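Local coordinates for protein amidohydrolase (Thermotoga maritima, PDB 3OOQ) that is an amidohydrolase-family enzyme of the TIM-barrel clan that probably hydrolyses cyclic amides, possibly allantoin, at residues 288-291 / 292-296; 318-321 / 322-325. All coordinates share one frame; numbering follows the deposited sequence.

Contact 1: residues 288-291 / 292-296; sequences METI and AKLLK
The opening turns of helix 290-297, the helix of the beta-alpha-beta unit between strands 269-271 and 301-303, bring Glu289, Thr290 and Ile291 against Lys293, Leu294 and Leu295, four residues on in each case. Three backbone bonds of 2.9 to 3.0 Å establish the alpha-helical spacing: Lys293 N to Glu289 O, Leu294 N to Thr290 O and Leu295 N to Ile291 O. The last is nearly straight, with an N-H...O angle of 169°. One residue earlier, between Met288 O and Ala292 N, a water stands in for the direct bond, donating to Met288 O at 2.7 Å and accepting from Ala292 N at 3.1 Å.

The side chains follow the same spacing. Ile291 and Leu295 lie alongside each other, pointing the same way, and CG2 of Ile291 meets CD1 of Leu295 at 3.8 Å; this branch stands anti to the backbone N, while CG1 lies beside that N (chi1 -70°), anti to the carbonyl carbon. Thr290 and Leu294 are likewise side by side, and the OG1 of Thr290, buried with no polar partner in the model, faces the methyl CD1 of Leu294. Glu289 and Lys293 run aslant to one another. Their charged ends, OE1 of Glu289 and NZ of Lys293, remain 4.4 Å apart, too far for a salt bridge but near enough for a probable weak attraction.

Ile291 touches Leu332 of helix 329-334. With Ile291 and Leu294 buried and Glu289 exposed, this is an amphipathic connecting helix of a beta-alpha-beta unit, its leucines laid on Ile301 of the second strand, 301-303.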
loop_
_atom_site.group_PDB
_atom_site.type_symbol
_atom_site.label_atom_id
_atom_site.label_comp_id
_atom_site.label_asym_id
_atom_site.label_seq_id
_atom_site.Cartn_x
_atom_site.Cartn_y
_atom_site.Cartn_z
HETATM N N MSE F 288 2.660 -31.226 30.604
HETATM C CA MSE F 288 1.657 -32.256 30.778
HETATM C C MSE F 288 1.440 -32.612 32.254
HETATM O O MSE F 288 0.418 -33.202 32.618
HETATM C CB MSE F 288 2.043 -33.489 29.990
HETATM C CG MSE F 288 0.846 -34.258 29.563
HETATM SE SE MSE F 288 1.176 -34.899 27.805
HETATM C CE MSE F 288 -0.656 -34.954 27.191
ATOM N N GLU F 289 2.406 -32.228 33.089
ATOM C CA GLU F 289 2.304 -32.365 34.540
ATOM C C GLU F 289 1.172 -31.564 35.165
ATOM O O GLU F 289 0.794 -31.809 36.315
ATOM C CB GLU F 289 3.611 -31.936 35.186
ATOM C CG GLU F 289 4.772 -32.862 34.887
ATOM C CD GLU F 289 5.944 -32.600 35.800
ATOM O OE1 GLU F 289 6.145 -31.435 36.199
ATOM O OE2 GLU F 289 6.658 -33.561 36.126
ATOM N N THR F 290 0.643 -30.606 34.412
ATOM C CA THR F 290 -0.445 -29.765 34.881
ATOM C C THR F 290 -1.701 -30.583 35.253
ATOM O O THR F 290 -2.416 -30.246 36.199
ATOM C CB THR F 290 -0.765 -28.625 33.855
ATOM O OG1 THR F 290 -1.396 -27.539 34.531
ATOM C CG2 THR F 290 -1.685 -29.101 32.740
ATOM N N ILE F 291 -1.953 -31.668 34.523
ATOM C CA ILE F 291 -3.091 -32.519 34.830
ATOM C C ILE F 291 -2.998 -32.977 36.303
ATOM O O ILE F 291 -3.869 -32.662 37.118
ATOM C CB ILE F 291 -3.205 -33.704 33.846
ATOM C CG1 ILE F 291 -3.637 -33.197 32.448
ATOM C CG2 ILE F 291 -4.177 -34.778 34.386
ATOM C CD1 ILE F 291 -3.477 -34.215 31.334
ATOM N N ALA F 292 -1.907 -33.655 36.631
ATOM C CA ALA F 292 -1.627 -34.115 37.990
ATOM C C ALA F 292 -1.722 -32.976 38.992
ATOM O O ALA F 292 -2.383 -33.107 40.032
ATOM C CB ALA F 292 -0.236 -34.742 38.047
ATOM N N LYS F 293 -1.071 -31.852 38.670
ATOM C CA LYS F 293 -0.948 -30.765 39.612
ATOM C C LYS F 293 -2.313 -30.186 39.958
ATOM O O LYS F 293 -2.619 -29.965 41.135
ATOM C CB LYS F 293 -0.003 -29.683 39.094
ATOM C CG LYS F 293 1.431 -30.161 38.979
ATOM C CD LYS F 293 2.339 -29.134 38.323
ATOM C CE LYS F 293 3.795 -29.528 38.537
ATOM N NZ LYS F 293 4.571 -28.369 39.007
ATOM N N LEU F 294 -3.137 -29.966 38.948
ATOM C CA LEU F 294 -4.443 -29.370 39.175
ATOM C C LEU F 294 -5.347 -30.354 39.899
ATOM O O LEU F 294 -5.997 -29.982 40.870
ATOM C CB LEU F 294 -5.055 -28.863 37.867
ATOM C CG LEU F 294 -4.273 -27.690 37.247
ATOM C CD1 LEU F 294 -4.896 -27.200 35.955
ATOM C CD2 LEU F 294 -4.156 -26.536 38.242
ATOM N N LEU F 295 -5.354 -31.615 39.457
ATOM C CA LEU F 295 -6.086 -32.658 40.188
ATOM C C LEU F 295 -5.742 -32.672 41.684
ATOM O O LEU F 295 -6.631 -32.664 42.530
ATOM C CB LEU F 295 -5.895 -34.043 39.555
ATOM C CG LEU F 295 -6.571 -34.232 38.189
ATOM C CD1 LEU F 295 -6.167 -35.542 37.529
ATOM C CD2 LEU F 295 -8.089 -34.124 38.305
ATOM N N LYS F 296 -4.450 -32.664 41.987
ATOM C CA LYS F 296 -3.951 -32.676 43.360
ATOM C C LYS F 296 -4.423 -31.470 44.207
ATOM O O LYS F 296 -4.762 -31.620 45.384
ATOM C CB LYS F 296 -2.421 -32.745 43.329
ATOM C CG LYS F 296 -1.747 -32.878 44.674
ATOM C CD LYS F 296 -0.238 -32.964 44.497
ATOM C CE LYS F 296 0.474 -32.609 45.796
ATOM N NZ LYS F 296 1.960 -32.501 45.632
HETATM O O HOH W 1 -0.021 -34.997 34.632
#

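Contact 2: residues 318-321 / 322-325; sequences QAAT and AMRY
Helix 315-321 tightens into a 3-10 turn where Ala322 N, Met323 N and Arg324 N bond to the carbonyl oxygens of Ala319, Ala320 and Thr321, each three residues back. The lengths are 2.8 Å for Ala322 N to Ala319 O and 2.9 Å for Arg324 N to Thr321 O, and in all three bonds the donor stands well above the carbonyl plane. Ala322 N keeps a second, weak bond of 3.4 Å to Gln318 O, a remnant of the alpha-helical pattern at the changeover.

Thr321 and Tyr325 lie side by side. The phenol ring presents its edge to Thr321 O, which sits near the ring plane 3.4 Å from CD1 of Tyr325, while CG2 of Thr321 touches CE1 of the same ring at 4.0 Å. Thr321 OG1, beside its own backbone N (chi1 -64°), is turned back along the helix to Val317 O. Selenomethionine Met323 bends at its third torsion (-62°), which folds CE back toward Ala320, 3.6 Å from its O and 4.3 Å from its CB.

The guanidinium of Arg324 bonds to Thr316 OG1, Pro368 O and Asp370 O of the second subunit, so this turn belongs to a subunit interface. Within the chain, Gln318 OE1 accepts from the backbone N of Leu274 and Leu275 and its NE2 donates to Met304 O, Ala319 lies on Leu303 of strand 301-303, and Ala322 and Met323 pack against Leu332 of helix 329-334.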
loop_
_atom_site.group_PDB
_atom_site.type_symbol
_atom_site.label_atom_id
_atom_site.label_comp_id
_atom_site.label_asym_id
_atom_site.label_seq_id
_atom_site.Cartn_x
_atom_site.Cartn_y
_atom_site.Cartn_z
ATOM N N GLN F 318 -3.576 -38.319 23.425
ATOM C CA GLN F 318 -3.154 -37.246 24.314
ATOM C C GLN F 318 -3.359 -37.624 25.793
ATOM O O GLN F 318 -2.450 -37.463 26.605
ATOM C CB GLN F 318 -3.905 -35.947 24.017
ATOM C CG GLN F 318 -3.460 -34.834 24.968
ATOM C CD GLN F 318 -4.086 -33.491 24.693
ATOM O OE1 GLN F 318 -3.389 -32.479 24.724
ATOM N NE2 GLN F 318 -5.404 -33.455 24.451
ATOM N N ALA F 319 -4.541 -38.130 26.134
ATOM C CA ALA F 319 -4.809 -38.533 27.526
ATOM C C ALA F 319 -3.816 -39.593 27.982
ATOM O O ALA F 319 -3.113 -39.387 28.970
ATOM C CB ALA F 319 -6.232 -39.012 27.690
ATOM N N ALA F 320 -3.722 -40.697 27.237
ATOM C CA ALA F 320 -2.785 -41.787 27.563
ATOM C C ALA F 320 -1.367 -41.298 27.829
ATOM O O ALA F 320 -0.743 -41.696 28.803
ATOM C CB ALA F 320 -2.789 -42.831 26.480
ATOM N N THR F 321 -0.874 -40.406 26.973
ATOM C CA THR F 321 0.483 -39.858 27.088
ATOM C C THR F 321 0.697 -39.152 28.428
ATOM O O THR F 321 1.817 -39.119 28.960
ATOM C CB THR F 321 0.785 -38.896 25.919
ATOM O OG1 THR F 321 0.772 -39.640 24.697
ATOM C CG2 THR F 321 2.147 -38.203 26.073
ATOM N N ALA F 322 -0.377 -38.612 28.995
ATOM C CA ALA F 322 -0.240 -37.924 30.275
ATOM C C ALA F 322 0.195 -38.870 31.393
ATOM O O ALA F 322 0.753 -38.419 32.395
ATOM C CB ALA F 322 -1.494 -37.158 30.634
HETATM N N MSE F 323 -0.008 -40.176 31.204
HETATM C CA MSE F 323 0.511 -41.189 32.150
HETATM C C MSE F 323 2.034 -41.180 32.255
HETATM O O MSE F 323 2.586 -41.697 33.217
HETATM C CB MSE F 323 0.008 -42.599 31.822
HETATM C CG MSE F 323 -1.494 -42.745 31.940
HETATM SE SE MSE F 323 -2.192 -44.570 31.781
HETATM C CE MSE F 323 -1.634 -45.014 29.953
ATOM N N ARG F 324 2.709 -40.569 31.285
ATOM C CA ARG F 324 4.154 -40.326 31.407
ATOM C C ARG F 324 4.494 -39.131 32.283
ATOM O O ARG F 324 5.677 -38.861 32.500
ATOM C CB ARG F 324 4.815 -40.086 30.041
ATOM C CG ARG F 324 4.532 -41.144 29.045
ATOM C CD ARG F 324 5.490 -41.111 27.881
ATOM N NE ARG F 324 5.509 -42.445 27.297
ATOM C CZ ARG F 324 6.035 -42.766 26.121
ATOM N NH1 ARG F 324 6.601 -41.842 25.340
ATOM N NH2 ARG F 324 5.978 -44.031 25.738
ATOM N N TYR F 325 3.474 -38.396 32.740
ATOM C CA TYR F 325 3.689 -37.159 33.506
ATOM C C TYR F 325 2.900 -37.137 34.823
ATOM O O TYR F 325 2.412 -36.081 35.265
ATOM C CB TYR F 325 3.377 -35.932 32.631
ATOM C CG TYR F 325 4.163 -35.946 31.339
ATOM C CD1 TYR F 325 3.651 -36.569 30.200
ATOM C CD2 TYR F 325 5.437 -35.383 31.267
ATOM C CE1 TYR F 325 4.367 -36.604 29.006
ATOM C CE2 TYR F 325 6.176 -35.414 30.072
ATOM C CZ TYR F 325 5.623 -36.026 28.948
ATOM O OH TYR F 325 6.328 -36.078 27.762
#

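From the N terminus the chain meets contact 1 first, at the start of helix 290-297, passes through strand 301-303, and reaches contact 2 at the end of helix 315-321. Each closes only a local turn, and the two stand in series, neither nested nor crossed. Their centres are 11 Å apart, and they meet directly: CD1 of Ile291 lies 3.6 Å from CB of Ala322, CB of Met288 lies 3.5 Å from CD1 of Tyr325, and SE of Met288 lies 3.9 Å from CG2 of Thr321. Helix 329-334 backs both. Together the contacts tie consecutive helices to strand 301-303, with 322-325 extending the packing to the second subunit.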